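Local structure of putative acyl-[acyl-carrier-protein] desaturase DesA2 (Mycobacterium tuberculosis, 1ZA0) at residues Asp27-Trp32 with Leu100-Ala105; Gln42-Asn45 with Gly51-Trp54; Arg115-Val120 with Pro176-Leu181; Phe157-Gly162 with Arg187-His192; Tyr206-Thr211 with Ala264-Leu269. The protein may desaturate acyl chains carried on acyl carrier protein in mycobacterial fatty acid biosynthesis, using a dinuclear iron site held in a helical bundle. All coordinates share one frame; numbering follows the deposited sequence.

Interaction 1: residues Asp27-Trp32 with Leu100-Ala105. With EDO (1,2-ethanediol), chain C.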
# COMPACT_ATOMS: atom_id res chain seq x y z
N ASP A 27 20.49 -3.93 4.35
CA ASP A 27 21.59 -3.05 4.80
C ASP A 27 21.13 -1.62 5.03
O ASP A 27 21.78 -0.87 5.73
CB ASP A 27 22.76 -3.00 3.76
CG ASP A 27 23.52 -4.38 3.60
OD1 ASP A 27 23.31 -5.38 4.35
OD2 ASP A 27 24.35 -4.54 2.66
N THR A 28 20.03 -1.24 4.43
CA THR A 28 19.43 0.09 4.64
C THR A 28 18.15 0.06 5.51
O THR A 28 17.47 1.06 5.63
CB THR A 28 19.14 0.78 3.30
OG1 THR A 28 18.26 -0.01 2.48
CG2 THR A 28 20.54 0.95 2.46
N GLU A 29 17.84 -1.08 6.10
CA GLU A 29 16.65 -1.21 6.96
C GLU A 29 16.74 -0.24 8.16
O GLU A 29 17.84 0.10 8.66
CB GLU A 29 16.51 -2.64 7.44
CG GLU A 29 17.50 -3.07 8.50
CD GLU A 29 17.46 -4.56 8.75
OE1 GLU A 29 16.71 -5.32 8.06
OE2 GLU A 29 18.21 -5.01 9.66
N ASP A 30 15.58 0.25 8.59
CA ASP A 30 15.50 1.08 9.80
C ASP A 30 14.17 0.70 10.50
O ASP A 30 13.12 1.32 10.24
CB ASP A 30 15.50 2.56 9.39
CG ASP A 30 15.47 3.51 10.58
OD1 ASP A 30 15.77 3.13 11.74
OD2 ASP A 30 15.14 4.71 10.41
N ILE A 31 14.26 -0.33 11.32
CA ILE A 31 13.15 -1.17 11.78
C ILE A 31 12.32 -0.39 12.75
O ILE A 31 12.85 0.28 13.55
CB ILE A 31 13.71 -2.50 12.42
CG1 ILE A 31 14.41 -3.35 11.36
CG2 ILE A 31 12.64 -3.37 13.11
CD1 ILE A 31 13.71 -3.46 10.05
N TRP A 32 11.01 -0.45 12.59
CA TRP A 32 10.06 0.13 13.55
C TRP A 32 9.06 -0.95 14.01
O TRP A 32 8.94 -1.98 13.38
CB TRP A 32 9.35 1.34 12.94
CG TRP A 32 8.49 1.06 11.75
CD1 TRP A 32 8.89 0.88 10.46
CD2 TRP A 32 7.05 1.04 11.72
NE1 TRP A 32 7.80 0.72 9.62
CE2 TRP A 32 6.66 0.81 10.37
CE3 TRP A 32 6.05 1.19 12.69
CZ2 TRP A 32 5.35 0.72 9.98
CZ3 TRP A 32 4.75 1.10 12.31
CH2 TRP A 32 4.40 0.84 10.96
N LEU A 100 9.81 -12.69 -0.14
CA LEU A 100 8.35 -12.75 0.06
C LEU A 100 8.00 -12.77 1.53
O LEU A 100 6.98 -12.19 1.91
CB LEU A 100 7.59 -13.88 -0.69
N GLY A 101 8.84 -13.43 2.33
CA GLY A 101 8.65 -13.59 3.76
C GLY A 101 8.84 -12.23 4.44
O GLY A 101 8.00 -11.84 5.27
N ARG A 102 9.91 -11.53 4.07
CA ARG A 102 10.17 -10.18 4.55
C ARG A 102 9.07 -9.17 4.16
O ARG A 102 8.58 -8.43 5.01
CB ARG A 102 11.55 -9.68 4.16
CG ARG A 102 11.84 -8.23 4.64
CD ARG A 102 11.89 -8.06 6.12
NE ARG A 102 12.42 -6.76 6.44
CZ ARG A 102 13.63 -6.56 6.94
NH1 ARG A 102 14.38 -7.59 7.25
NH2 ARG A 102 14.09 -5.33 7.14
N TRP A 103 8.68 -9.16 2.90
CA TRP A 103 7.65 -8.27 2.38
C TRP A 103 6.35 -8.54 3.13
O TRP A 103 5.72 -7.61 3.62
CB TRP A 103 7.45 -8.44 0.86
CG TRP A 103 6.28 -7.65 0.31
CD1 TRP A 103 6.32 -6.35 0.00
CD2 TRP A 103 4.96 -8.10 -0.01
NE1 TRP A 103 5.08 -5.93 -0.43
CE2 TRP A 103 4.24 -6.99 -0.45
CE3 TRP A 103 4.29 -9.33 0.09
CZ2 TRP A 103 2.90 -7.07 -0.81
CZ3 TRP A 103 2.96 -9.40 -0.24
CH2 TRP A 103 2.28 -8.28 -0.72
N THR A 104 5.96 -9.82 3.21
CA THR A 104 4.78 -10.21 3.98
C THR A 104 4.75 -9.69 5.43
O THR A 104 3.74 -9.22 5.89
CB THR A 104 4.63 -11.75 3.94
OG1 THR A 104 4.46 -12.11 2.55
CG2 THR A 104 3.32 -12.22 4.59
N ALA A 105 5.84 -9.85 6.13
CA ALA A 105 5.93 -9.40 7.50
C ALA A 105 5.78 -7.88 7.61
O ALA A 105 5.26 -7.38 8.62
CB ALA A 105 7.31 -9.80 8.09
C1 EDO C . 9.24 -2.42 9.26
O1 EDO C . 9.97 -2.30 10.44
C2 EDO C . 10.12 -2.09 8.07
O2 EDO C . 10.66 -0.78 8.13

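Interaction 2: residues Gln42-Asn45 with Gly51-Trp54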
# COMPACT_ATOMS: atom_id res chain seq x y z
N GLN A 42 -4.25 6.08 26.27
CA GLN A 42 -5.62 6.56 25.98
C GLN A 42 -6.67 5.45 25.88
O GLN A 42 -7.85 5.72 25.76
CB GLN A 42 -5.67 7.23 24.62
CG GLN A 42 -4.91 8.49 24.60
CD GLN A 42 -4.90 9.13 23.24
OE1 GLN A 42 -5.85 8.96 22.42
NE2 GLN A 42 -3.83 9.93 22.99
N GLY A 43 -6.22 4.20 25.83
CA GLY A 43 -7.13 3.10 25.66
C GLY A 43 -8.11 2.97 26.80
O GLY A 43 -7.82 3.26 27.96
N GLU A 44 -9.30 2.48 26.47
CA GLU A 44 -10.23 2.13 27.54
C GLU A 44 -11.09 0.90 27.25
O GLU A 44 -11.38 0.55 26.08
CB GLU A 44 -11.07 3.35 27.92
CG GLU A 44 -11.86 3.97 26.81
CD GLU A 44 -12.60 5.26 27.28
OE1 GLU A 44 -13.70 5.10 27.87
OE2 GLU A 44 -12.06 6.41 27.05
N ASN A 45 -11.44 0.24 28.32
CA ASN A 45 -12.27 -0.94 28.28
C ASN A 45 -13.57 -0.63 27.56
O ASN A 45 -14.14 0.42 27.74
CB ASN A 45 -12.56 -1.47 29.69
CG ASN A 45 -11.37 -2.19 30.29
OD1 ASN A 45 -10.21 -2.04 29.83
ND2 ASN A 45 -11.63 -2.95 31.36
N GLY A 51 -16.33 -0.99 30.90
CA GLY A 51 -16.04 0.39 30.50
C GLY A 51 -17.22 0.92 29.69
O GLY A 51 -18.37 0.73 30.08
N ARG A 52 -16.95 1.53 28.53
CA ARG A 52 -18.02 1.94 27.61
C ARG A 52 -17.77 1.57 26.16
O ARG A 52 -16.62 1.47 25.68
CB ARG A 52 -18.23 3.46 27.67
CG ARG A 52 -17.04 4.28 27.27
CD ARG A 52 -17.20 5.81 27.44
NE ARG A 52 -15.96 6.48 27.03
CZ ARG A 52 -15.86 7.73 26.58
NH1 ARG A 52 -16.94 8.50 26.44
NH2 ARG A 52 -14.66 8.19 26.23
N ASP A 53 -18.88 1.38 25.45
CA ASP A 53 -18.80 1.05 24.05
C ASP A 53 -18.51 2.30 23.29
O ASP A 53 -18.46 3.42 23.83
CB ASP A 53 -20.06 0.38 23.54
CG ASP A 53 -20.08 -1.10 23.84
OD1 ASP A 53 -19.03 -1.71 24.16
OD2 ASP A 53 -21.14 -1.73 23.77
N TRP A 54 -18.21 2.09 22.02
CA TRP A 54 -17.91 3.20 21.15
C TRP A 54 -19.14 4.07 20.93
O TRP A 54 -20.24 3.57 20.82
CB TRP A 54 -17.45 2.69 19.78
CG TRP A 54 -17.05 3.78 18.84
CD1 TRP A 54 -15.85 4.44 18.81
CD2 TRP A 54 -17.85 4.34 17.78
NE1 TRP A 54 -15.86 5.37 17.78
CE2 TRP A 54 -17.07 5.32 17.13
CE3 TRP A 54 -19.14 4.09 17.29
CZ2 TRP A 54 -17.54 6.07 16.04
CZ3 TRP A 54 -19.62 4.84 16.21
CH2 TRP A 54 -18.81 5.82 15.60

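Interaction 3: residues Arg115-Val120 with Pro176-Leu181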
# COMPACT_ATOMS: atom_id res chain seq x y z
N ARG A 115 -4.62 -1.08 12.91
CA ARG A 115 -5.71 -1.61 13.73
C ARG A 115 -5.60 -1.19 15.18
O ARG A 115 -6.59 -0.71 15.74
CB ARG A 115 -5.77 -3.12 13.64
CG ARG A 115 -6.95 -3.77 14.34
CD ARG A 115 -7.05 -5.29 14.09
NE ARG A 115 -7.47 -5.58 12.74
CZ ARG A 115 -8.69 -5.40 12.28
NH1 ARG A 115 -9.68 -5.05 13.08
NH2 ARG A 115 -8.94 -5.66 11.01
N GLU A 116 -4.42 -1.37 15.76
CA GLU A 116 -4.17 -1.03 17.15
C GLU A 116 -4.32 0.46 17.44
O GLU A 116 -4.95 0.85 18.46
CB GLU A 116 -2.83 -1.57 17.64
CG GLU A 116 -2.89 -3.09 17.74
CD GLU A 116 -1.60 -3.76 18.22
OE1 GLU A 116 -0.63 -3.06 18.55
OE2 GLU A 116 -1.60 -5.02 18.19
N TYR A 117 -3.83 1.30 16.55
CA TYR A 117 -4.03 2.72 16.72
C TYR A 117 -5.54 2.96 16.77
O TYR A 117 -6.06 3.67 17.64
CB TYR A 117 -3.41 3.52 15.57
CG TYR A 117 -3.65 5.00 15.70
CD1 TYR A 117 -2.69 5.84 16.22
CD2 TYR A 117 -4.83 5.55 15.23
CE1 TYR A 117 -2.94 7.25 16.34
CE2 TYR A 117 -5.10 6.88 15.34
CZ TYR A 117 -4.17 7.74 15.92
OH TYR A 117 -4.47 9.11 15.96
N LEU A 118 -6.26 2.44 15.79
CA LEU A 118 -7.66 2.78 15.63
C LEU A 118 -8.59 2.34 16.80
O LEU A 118 -9.56 3.06 17.14
CB LEU A 118 -8.17 2.20 14.35
CG LEU A 118 -7.71 2.90 13.05
CD1 LEU A 118 -8.23 2.19 11.80
CD2 LEU A 118 -8.12 4.37 13.09
N VAL A 119 -8.32 1.14 17.32
CA VAL A 119 -9.11 0.59 18.38
C VAL A 119 -8.75 1.26 19.72
O VAL A 119 -9.62 1.48 20.52
CB VAL A 119 -9.06 -0.96 18.45
CG1 VAL A 119 -7.75 -1.43 18.97
CG2 VAL A 119 -10.22 -1.48 19.38
N VAL A 120 -7.48 1.60 19.95
CA VAL A 120 -7.09 2.23 21.20
C VAL A 120 -7.63 3.65 21.27
O VAL A 120 -7.97 4.13 22.36
CB VAL A 120 -5.56 2.22 21.34
CG1 VAL A 120 -5.07 3.22 22.25
CG2 VAL A 120 -5.07 0.83 21.65
N PRO A 176 0.05 14.06 15.39
CA PRO A 176 1.43 13.64 15.21
C PRO A 176 1.76 12.13 15.36
O PRO A 176 2.61 11.71 14.61
CB PRO A 176 2.15 14.42 16.29
CG PRO A 176 1.04 14.55 17.42
CD PRO A 176 -0.09 15.00 16.55
N ILE A 177 1.17 11.41 16.31
CA ILE A 177 1.32 9.96 16.41
C ILE A 177 0.93 9.28 15.12
O ILE A 177 1.75 8.61 14.53
CB ILE A 177 0.51 9.38 17.58
CG1 ILE A 177 0.88 10.07 18.91
CG2 ILE A 177 0.81 7.87 17.72
CD1 ILE A 177 2.31 10.24 19.05
N LEU A 178 -0.28 9.54 14.63
CA LEU A 178 -0.77 8.97 13.38
C LEU A 178 0.01 9.40 12.16
O LEU A 178 0.26 8.57 11.23
CB LEU A 178 -2.24 9.17 13.19
CG LEU A 178 -2.89 8.44 11.96
CD1 LEU A 178 -2.93 6.92 11.99
CD2 LEU A 178 -4.33 8.89 11.68
N ALA A 179 0.44 10.65 12.17
CA ALA A 179 1.24 11.17 11.09
C ALA A 179 2.55 10.36 11.01
O ALA A 179 2.96 9.99 9.95
CB ALA A 179 1.51 12.66 11.24
N GLY A 180 3.18 10.12 12.15
CA GLY A 180 4.36 9.29 12.27
C GLY A 180 4.19 7.87 11.76
O GLY A 180 5.04 7.34 11.03
N LEU A 181 3.08 7.29 12.12
CA LEU A 181 2.73 5.92 11.72
C LEU A 181 2.57 5.81 10.21
O LEU A 181 3.17 4.93 9.55
CB LEU A 181 1.43 5.52 12.42
CG LEU A 181 0.98 4.04 12.31
CD1 LEU A 181 -0.12 3.83 13.34
CD2 LEU A 181 0.43 3.73 10.98

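Interaction 4: residues Phe157-Gly162 with Arg187-His192. With MN (manganese (II) ion), chain B; EDO (1,2-ethanediol), chain C.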
# COMPACT_ATOMS: atom_id res chain seq x y z
N PHE A 157 3.15 -1.54 -9.72
CA PHE A 157 2.19 -0.48 -9.80
C PHE A 157 1.41 -0.34 -8.47
O PHE A 157 1.05 0.75 -8.07
CB PHE A 157 1.19 -0.75 -10.90
CG PHE A 157 1.63 -0.31 -12.23
CD1 PHE A 157 1.67 1.03 -12.55
CD2 PHE A 157 1.96 -1.27 -13.23
CE1 PHE A 157 2.06 1.45 -13.80
CE2 PHE A 157 2.35 -0.83 -14.53
CZ PHE A 157 2.42 0.52 -14.80
N TYR A 158 1.04 -1.48 -7.90
CA TYR A 158 0.20 -1.53 -6.73
C TYR A 158 0.96 -0.95 -5.51
O TYR A 158 0.41 -0.15 -4.78
CB TYR A 158 -0.25 -2.99 -6.47
CG TYR A 158 -1.11 -3.15 -5.22
CD1 TYR A 158 -2.47 -2.86 -5.27
CD2 TYR A 158 -0.57 -3.56 -4.01
CE1 TYR A 158 -3.29 -2.99 -4.14
CE2 TYR A 158 -1.39 -3.69 -2.86
CZ TYR A 158 -2.75 -3.38 -2.94
OH TYR A 158 -3.61 -3.50 -1.86
N GLU A 159 2.24 -1.29 -5.36
CA GLU A 159 3.08 -0.65 -4.38
C GLU A 159 3.28 0.83 -4.63
O GLU A 159 3.33 1.60 -3.69
CB GLU A 159 4.42 -1.36 -4.21
CG GLU A 159 4.26 -2.77 -3.69
CD GLU A 159 3.91 -2.72 -2.18
OE1 GLU A 159 3.73 -1.57 -1.63
OE2 GLU A 159 3.89 -3.75 -1.52
N ARG A 160 3.33 1.25 -5.88
CA ARG A 160 3.45 2.68 -6.13
C ARG A 160 2.15 3.40 -5.72
O ARG A 160 2.21 4.45 -5.17
CB ARG A 160 3.75 2.96 -7.61
CG ARG A 160 4.03 4.47 -7.88
CD ARG A 160 4.58 4.73 -9.28
NE ARG A 160 5.14 6.06 -9.44
CZ ARG A 160 6.42 6.40 -9.46
NH1 ARG A 160 7.38 5.51 -9.30
NH2 ARG A 160 6.72 7.68 -9.62
N CYS A 161 1.00 2.80 -6.02
CA CYS A 161 -0.28 3.30 -5.52
C CYS A 161 -0.25 3.45 -3.99
O CYS A 161 -0.64 4.50 -3.48
CB CYS A 161 -1.45 2.40 -5.90
SG CYS A 161 -1.73 2.28 -7.66
N GLY A 162 0.18 2.41 -3.28
CA GLY A 162 0.40 2.44 -1.84
C GLY A 162 1.26 3.60 -1.39
O GLY A 162 0.95 4.26 -0.40
N ARG A 187 7.16 5.12 3.77
CA ARG A 187 8.57 4.80 3.53
C ARG A 187 8.83 3.32 3.21
O ARG A 187 9.70 2.99 2.36
CB ARG A 187 9.42 5.23 4.70
CG ARG A 187 9.48 6.71 4.87
CD ARG A 187 10.26 7.18 6.10
NE ARG A 187 9.92 8.58 6.40
CZ ARG A 187 10.37 9.64 5.72
NH1 ARG A 187 11.28 9.49 4.73
NH2 ARG A 187 9.95 10.85 6.06
N ASP A 188 8.08 2.44 3.84
CA ASP A 188 8.11 1.03 3.50
C ASP A 188 7.55 0.82 2.12
O ASP A 188 8.15 0.08 1.35
CB ASP A 188 7.34 0.15 4.50
CG ASP A 188 8.04 -0.01 5.82
OD1 ASP A 188 9.29 0.17 5.97
OD2 ASP A 188 7.38 -0.36 6.83
N GLU A 189 6.46 1.49 1.75
CA GLU A 189 5.88 1.31 0.47
C GLU A 189 6.82 1.77 -0.69
O GLU A 189 6.83 1.14 -1.75
CB GLU A 189 4.54 2.05 0.31
CG GLU A 189 3.49 1.74 1.38
CD GLU A 189 2.89 0.35 1.27
OE1 GLU A 189 1.62 0.26 1.10
OE2 GLU A 189 3.64 -0.65 1.44
N VAL A 190 7.60 2.83 -0.45
CA VAL A 190 8.61 3.27 -1.41
C VAL A 190 9.65 2.15 -1.67
O VAL A 190 10.05 1.87 -2.82
CB VAL A 190 9.25 4.60 -0.96
CG1 VAL A 190 10.56 4.92 -1.73
CG2 VAL A 190 8.22 5.76 -1.07
N ARG A 191 10.05 1.54 -0.58
CA ARG A 191 10.97 0.42 -0.60
C ARG A 191 10.40 -0.82 -1.28
O ARG A 191 11.12 -1.49 -2.05
CB ARG A 191 11.46 0.13 0.81
CG ARG A 191 12.38 1.18 1.31
CD ARG A 191 12.60 1.14 2.82
NE ARG A 191 13.08 -0.13 3.37
CZ ARG A 191 14.37 -0.51 3.40
NH1 ARG A 191 15.30 0.22 2.80
NH2 ARG A 191 14.74 -1.65 3.97
N HIS A 192 9.09 -1.07 -1.10
CA HIS A 192 8.43 -2.18 -1.72
C HIS A 192 8.40 -1.96 -3.24
O HIS A 192 8.68 -2.89 -4.08
CB HIS A 192 7.01 -2.35 -1.12
CG HIS A 192 7.00 -2.81 0.33
ND1 HIS A 192 5.83 -3.04 1.04
CD2 HIS A 192 8.02 -3.00 1.22
CE1 HIS A 192 6.14 -3.45 2.27
NE2 HIS A 192 7.45 -3.38 2.42
MN MN B . 3.63 -2.47 0.46
C1 EDO C . 9.24 -2.42 9.26
O1 EDO C . 9.97 -2.30 10.44
C2 EDO C . 10.12 -2.09 8.07
O2 EDO C . 10.66 -0.78 8.13
O HOH W 1 0.37 -0.86 -1.08
O HOH W 2 1.54 -2.45 -0.14

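Interaction 5: residues Tyr206-Thr211 with Ala264-Leu269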
# COMPACT_ATOMS: atom_id res chain seq x y z
N TYR A 206 15.48 -9.08 -20.00
CA TYR A 206 15.46 -10.48 -20.37
C TYR A 206 14.36 -10.86 -21.36
O TYR A 206 14.60 -11.61 -22.34
CB TYR A 206 15.37 -11.32 -19.09
CG TYR A 206 15.19 -12.84 -19.34
CD1 TYR A 206 16.12 -13.58 -20.12
CD2 TYR A 206 14.12 -13.53 -18.78
CE1 TYR A 206 15.96 -14.97 -20.33
CE2 TYR A 206 13.95 -14.90 -18.98
CZ TYR A 206 14.86 -15.61 -19.75
OH TYR A 206 14.65 -16.96 -19.87
N THR A 207 13.15 -10.37 -21.12
CA THR A 207 12.00 -10.75 -21.90
C THR A 207 11.09 -9.56 -22.21
O THR A 207 9.94 -9.41 -21.72
CB THR A 207 11.21 -11.94 -21.23
OG1 THR A 207 10.10 -12.27 -22.07
CG2 THR A 207 10.53 -11.50 -19.89
N ARG A 208 11.60 -8.72 -23.11
CA ARG A 208 11.04 -7.38 -23.33
C ARG A 208 9.57 -7.26 -23.72
O ARG A 208 8.82 -6.46 -23.13
CB ARG A 208 11.91 -6.63 -24.37
CG ARG A 208 11.76 -5.18 -24.33
CD ARG A 208 12.44 -4.47 -25.47
NE ARG A 208 12.06 -3.05 -25.53
CZ ARG A 208 12.51 -2.11 -24.72
NH1 ARG A 208 13.38 -2.39 -23.80
NH2 ARG A 208 12.07 -0.87 -24.86
N ASP A 209 9.13 -7.96 -24.77
CA ASP A 209 7.84 -7.65 -25.32
C ASP A 209 6.75 -8.19 -24.42
O ASP A 209 5.64 -7.68 -24.44
CB ASP A 209 7.65 -8.22 -26.74
CG ASP A 209 8.58 -7.60 -27.77
OD1 ASP A 209 8.76 -6.36 -27.79
OD2 ASP A 209 9.17 -8.32 -28.60
N GLU A 210 7.06 -9.25 -23.70
CA GLU A 210 6.21 -9.81 -22.66
C GLU A 210 5.95 -8.75 -21.57
O GLU A 210 4.80 -8.46 -21.23
CB GLU A 210 6.91 -11.04 -22.05
CG GLU A 210 5.97 -12.04 -21.40
CD GLU A 210 6.71 -13.06 -20.55
OE1 GLU A 210 6.08 -13.60 -19.61
OE2 GLU A 210 7.93 -13.30 -20.81
N THR A 211 7.05 -8.17 -21.07
CA THR A 211 7.01 -7.17 -19.99
C THR A 211 6.24 -5.92 -20.43
O THR A 211 5.34 -5.47 -19.75
CB THR A 211 8.43 -6.91 -19.48
OG1 THR A 211 9.03 -8.17 -19.11
CG2 THR A 211 8.41 -6.12 -18.15
N ALA A 264 8.55 5.89 -21.79
CA ALA A 264 7.57 6.97 -22.03
C ALA A 264 7.19 7.11 -23.51
O ALA A 264 6.04 7.43 -23.79
CB ALA A 264 8.05 8.34 -21.47
N GLY A 265 8.11 6.83 -24.42
CA GLY A 265 7.85 6.92 -25.85
C GLY A 265 7.62 5.59 -26.53
O GLY A 265 7.56 5.50 -27.74
N GLU A 266 7.55 4.53 -25.75
CA GLU A 266 7.16 3.23 -26.27
C GLU A 266 5.79 3.32 -26.92
O GLU A 266 4.84 3.79 -26.29
CB GLU A 266 7.14 2.24 -25.12
CG GLU A 266 6.86 0.81 -25.48
CD GLU A 266 7.93 0.22 -26.40
OE1 GLU A 266 9.16 0.58 -26.30
OE2 GLU A 266 7.52 -0.60 -27.23
N PRO A 267 5.66 2.94 -28.22
CA PRO A 267 4.40 3.18 -28.95
C PRO A 267 3.11 2.69 -28.26
O PRO A 267 2.18 3.45 -28.17
CB PRO A 267 4.63 2.45 -30.31
CG PRO A 267 6.12 2.40 -30.49
CD PRO A 267 6.70 2.32 -29.07
N SER A 268 3.06 1.46 -27.78
CA SER A 268 1.83 0.91 -27.15
C SER A 268 1.51 1.42 -25.72
O SER A 268 0.57 0.94 -25.06
CB SER A 268 1.94 -0.60 -27.11
OG SER A 268 2.78 -1.01 -26.03
N LEU A 269 2.31 2.36 -25.22
CA LEU A 269 2.14 2.90 -23.86
C LEU A 269 2.03 4.42 -23.83
O LEU A 269 1.77 4.97 -22.78
CB LEU A 269 3.34 2.51 -22.98
CG LEU A 269 3.67 1.02 -22.79
CD1 LEU A 269 4.99 0.88 -22.04
CD2 LEU A 269 2.53 0.27 -22.09

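Interaction 1: residues Asp27-Trp32 with Leu100-Ala105
The guanidinium of Arg102 is met at its edge by Glu29. Carboxylate OE1 lies near the guanidinium plane, and so does Glu29 CB. Ile31 CD1 comes in obliquely, 3.5 Å from Arg102 NH2. The carboxylate and guanidinium planes are 26° apart. The two groups form a salt bridge, with Arg102 NH2 donating to Glu29 OE1 over 2.8 Å in a nearly straight bond. That oxygen is met on its anti side, somewhat out of the carboxylate plane. A weak second bond runs from Arg102 NH1 to the same OE1. One carboxylate oxygen thus takes both terminal nitrogens. The arginine bends at chi2 (65°) and crosses Glu29 at about a right angle. A bound 1,2-ethanediol lies by Ile31 and Trp32; its O2 is at the edge of the Trp32 ring, and Trp32 N donates to its O1 over 3.0 Å. Arg102 NE has a second carboxylate partner, Glu106. This surface contact pins the loop after helix 9-27 to helix 95-121, while Trp32 NE1 bonds Asp188 of helix 176-206.

Interaction 2: residues Gln42-Asn45 with Gly51-Trp54
Neither segment is a regular strand. Their backbones come closest at Asn45 and Gly51, with CA atoms 4.6 Å apart. There Asn45 O accepts a hydrogen bond from Arg52 N at 3.1 Å. The N-H...O angle is only 136°, and the donor is tilted from the carbonyl plane. The same oxygen receives a CA-H...O contact from Gly51 CA, 3.4 Å away. One carbonyl holds two successive residues of the returning chain.

The side chains add a salt bridge. Arg52 grips Glu44 side-on with two nitrogens, one to each carboxylate oxygen. Arg52 NE reaches Glu44 OE1 at 2.8 Å, and Arg52 NH2 reaches Glu44 OE2 at 3.3 Å. Both oxygens lie near the guanidinium plane, at its edge. The carboxylate plane is 30° from the guanidinium plane, and both nitrogens meet its oxygens from above. The arginine runs extended from CG to NE, which carries its head alongside the carboxylate. Asn45 ND2 bonds Leu49 O. Arg122 NH2 binds both Glu44 O and Arg52 O, tying the two segments to the chain beyond helix 95-121. This is a short surface loop closed at its base by a bidentate salt bridge, away from the metal site.

Interaction 3: residues Arg115-Val120 with Pro176-Leu181
The short helical segments run nearly antiparallel, at 164°, with their axes 11.6 Å apart and Tyr117 nearest Leu178. A single large side chain, Tyr117, spans this wide gap. Its CG is anti to the backbone N (chi1 178°), and the ring reaches across to the opposing helix. Leu178 CD1 sits over one face of that ring, 4.0 Å from the centroid and 9° off the normal, a CH-pi contact. Leu178 CB packs at the phenol end, 3.6 Å from Tyr117 CZ. The two side chains cross at about a right angle. Ile177 CG2 approaches the ring edge, 4.0 Å from Tyr117 CE1. Leu181 CD1 meets the near end of the side chain, at Tyr117 CB. Its approach to the ring itself is oblique. Three residues on adjoining turns at the start of helix 176-206 thus grip the tyrosine along its length.

The phenol oxygen is hydrogen-bonded to Glu175 OE1, just before that helix; the same carboxylate bonds Leu178 N through OE1 and Ile177 N through OE2. Leu178 also touches Ile65 and Cys69 of helix 63-77. The chemistry across the two segments is wholly apolar, by van der Waals and CH-pi contact. The buried hydroxyl finds its polar partner in Glu175, so the ring can sit among leucines and isoleucine while its oxygen is satisfied at the helix start.

Interaction 4: residues Phe157-Gly162 with Arg187-His192
Glu159 and Glu189 meet at one manganese ion between two antiparallel helices. Glu159 has CG beside its backbone N (chi1 -63°) and bends again at chi2. This bend turns the carboxylate edge toward the metal, which both oxygens chelate: Glu159 OE1 at 2.3 Å and Glu159 OE2 at 2.4 Å from manganese. Glu189 makes a similar double bend, but its carboxylate is turned 87° from that of Glu159. Only Glu189 OE2 binds the ion, at 2.1 Å. Its other oxygen accepts from two waters, one of which is itself a manganese ligand, and forms a salt bridge with Lys76. Gly162 lies against that oxygen; its CA is 3.9 Å from Glu189 OE1.

This is the carboxylate and histidine site of the ferritin-like four-helix bundle, which in this family holds two irons. One manganese is bound here, and Glu107 of helix 95-121 completes its ligands.

His192 ND1 binds the metal at 2.3 Å. The imidazole stands 85° to the carboxylate of Glu159, which meets the ring at its edge. Asp188 O lies over one face, 3.0 Å above the plane and toward the rim. His192 NE2 is hydrogen-bonded to Glu106 OE1, a second-shell contact that helps fix the ring's rotation. Trp103 NE1 donates to Glu159 OE2, a second-shell bond on a carboxylate that also binds the metal. Asp188 OD1 accepts from the bound 1,2-ethanediol.

Interaction 5: residues Tyr206-Thr211 with Ala264-Leu269
Arg208 reaches out to Glu266 at the protein surface. From CB the arginine chain runs extended: CG is anti to the backbone N (chi1 -160°), and the next two torsions are also near 180°. On its way the side chain touches Leu263, just before the loop segment. Contact with Glu266 begins only at the tip, where Arg208 NH2 lies 3.6 Å from Glu266 OE1. The carboxylate oxygen is at the guanidinium edge, near its plane. The two flat groups are turned 64° apart, and the side chains cross at a slant. This is a long salt bridge without a hydrogen bond, so the attraction is probably mainly electrostatic. Glu266 leaves its backbone toward 206-211 and bends at chi2 (62°), which places OE1 near the arginine.

The pair joins the first turn of helix 208-221 to the loop after helix 247-260, near the end of the chain. It lies at the periphery of the helical fold, away from the metal site. Thr207 holds the N-cap position of helix 208-221, though its side chain makes no capping bond. Instead Thr207 OG1 donates to Glu210 OE2 at 2.7 Å, on the anti lone pair of that oxygen. Thr207 O accepts twice, from Thr211 N and from Thr211 OG1, the latter at 3.0 Å from above the carbonyl plane. In the loop, Leu269 N bonds Glu266 O at 3.1 Å. Leu269 packs on Ile215, and Glu266 touches Ile212.

How the interactions relate
From the N terminus, interaction 1 closes the loop from helix 9-27 to helix 95-121. Interaction 2 is nested inside it, a small turn about 33 Å away between centres. It touches interaction 3 through Gly43 and Val120. Interaction 3 then joins helix 95-121 to the start of helix 176-206. Interaction 4 crosses it along the chain, since 157-162 lies between the segments of interaction 3 and 187-192 lies after them, and ties helix 148-172 to helix 176-206 at the metal. Interactions 1 and 4 touch through Trp103 and Thr28. Interaction 5 follows in series and fastens the C-terminal loop to helix 208-221, at the opposite end from interaction 2.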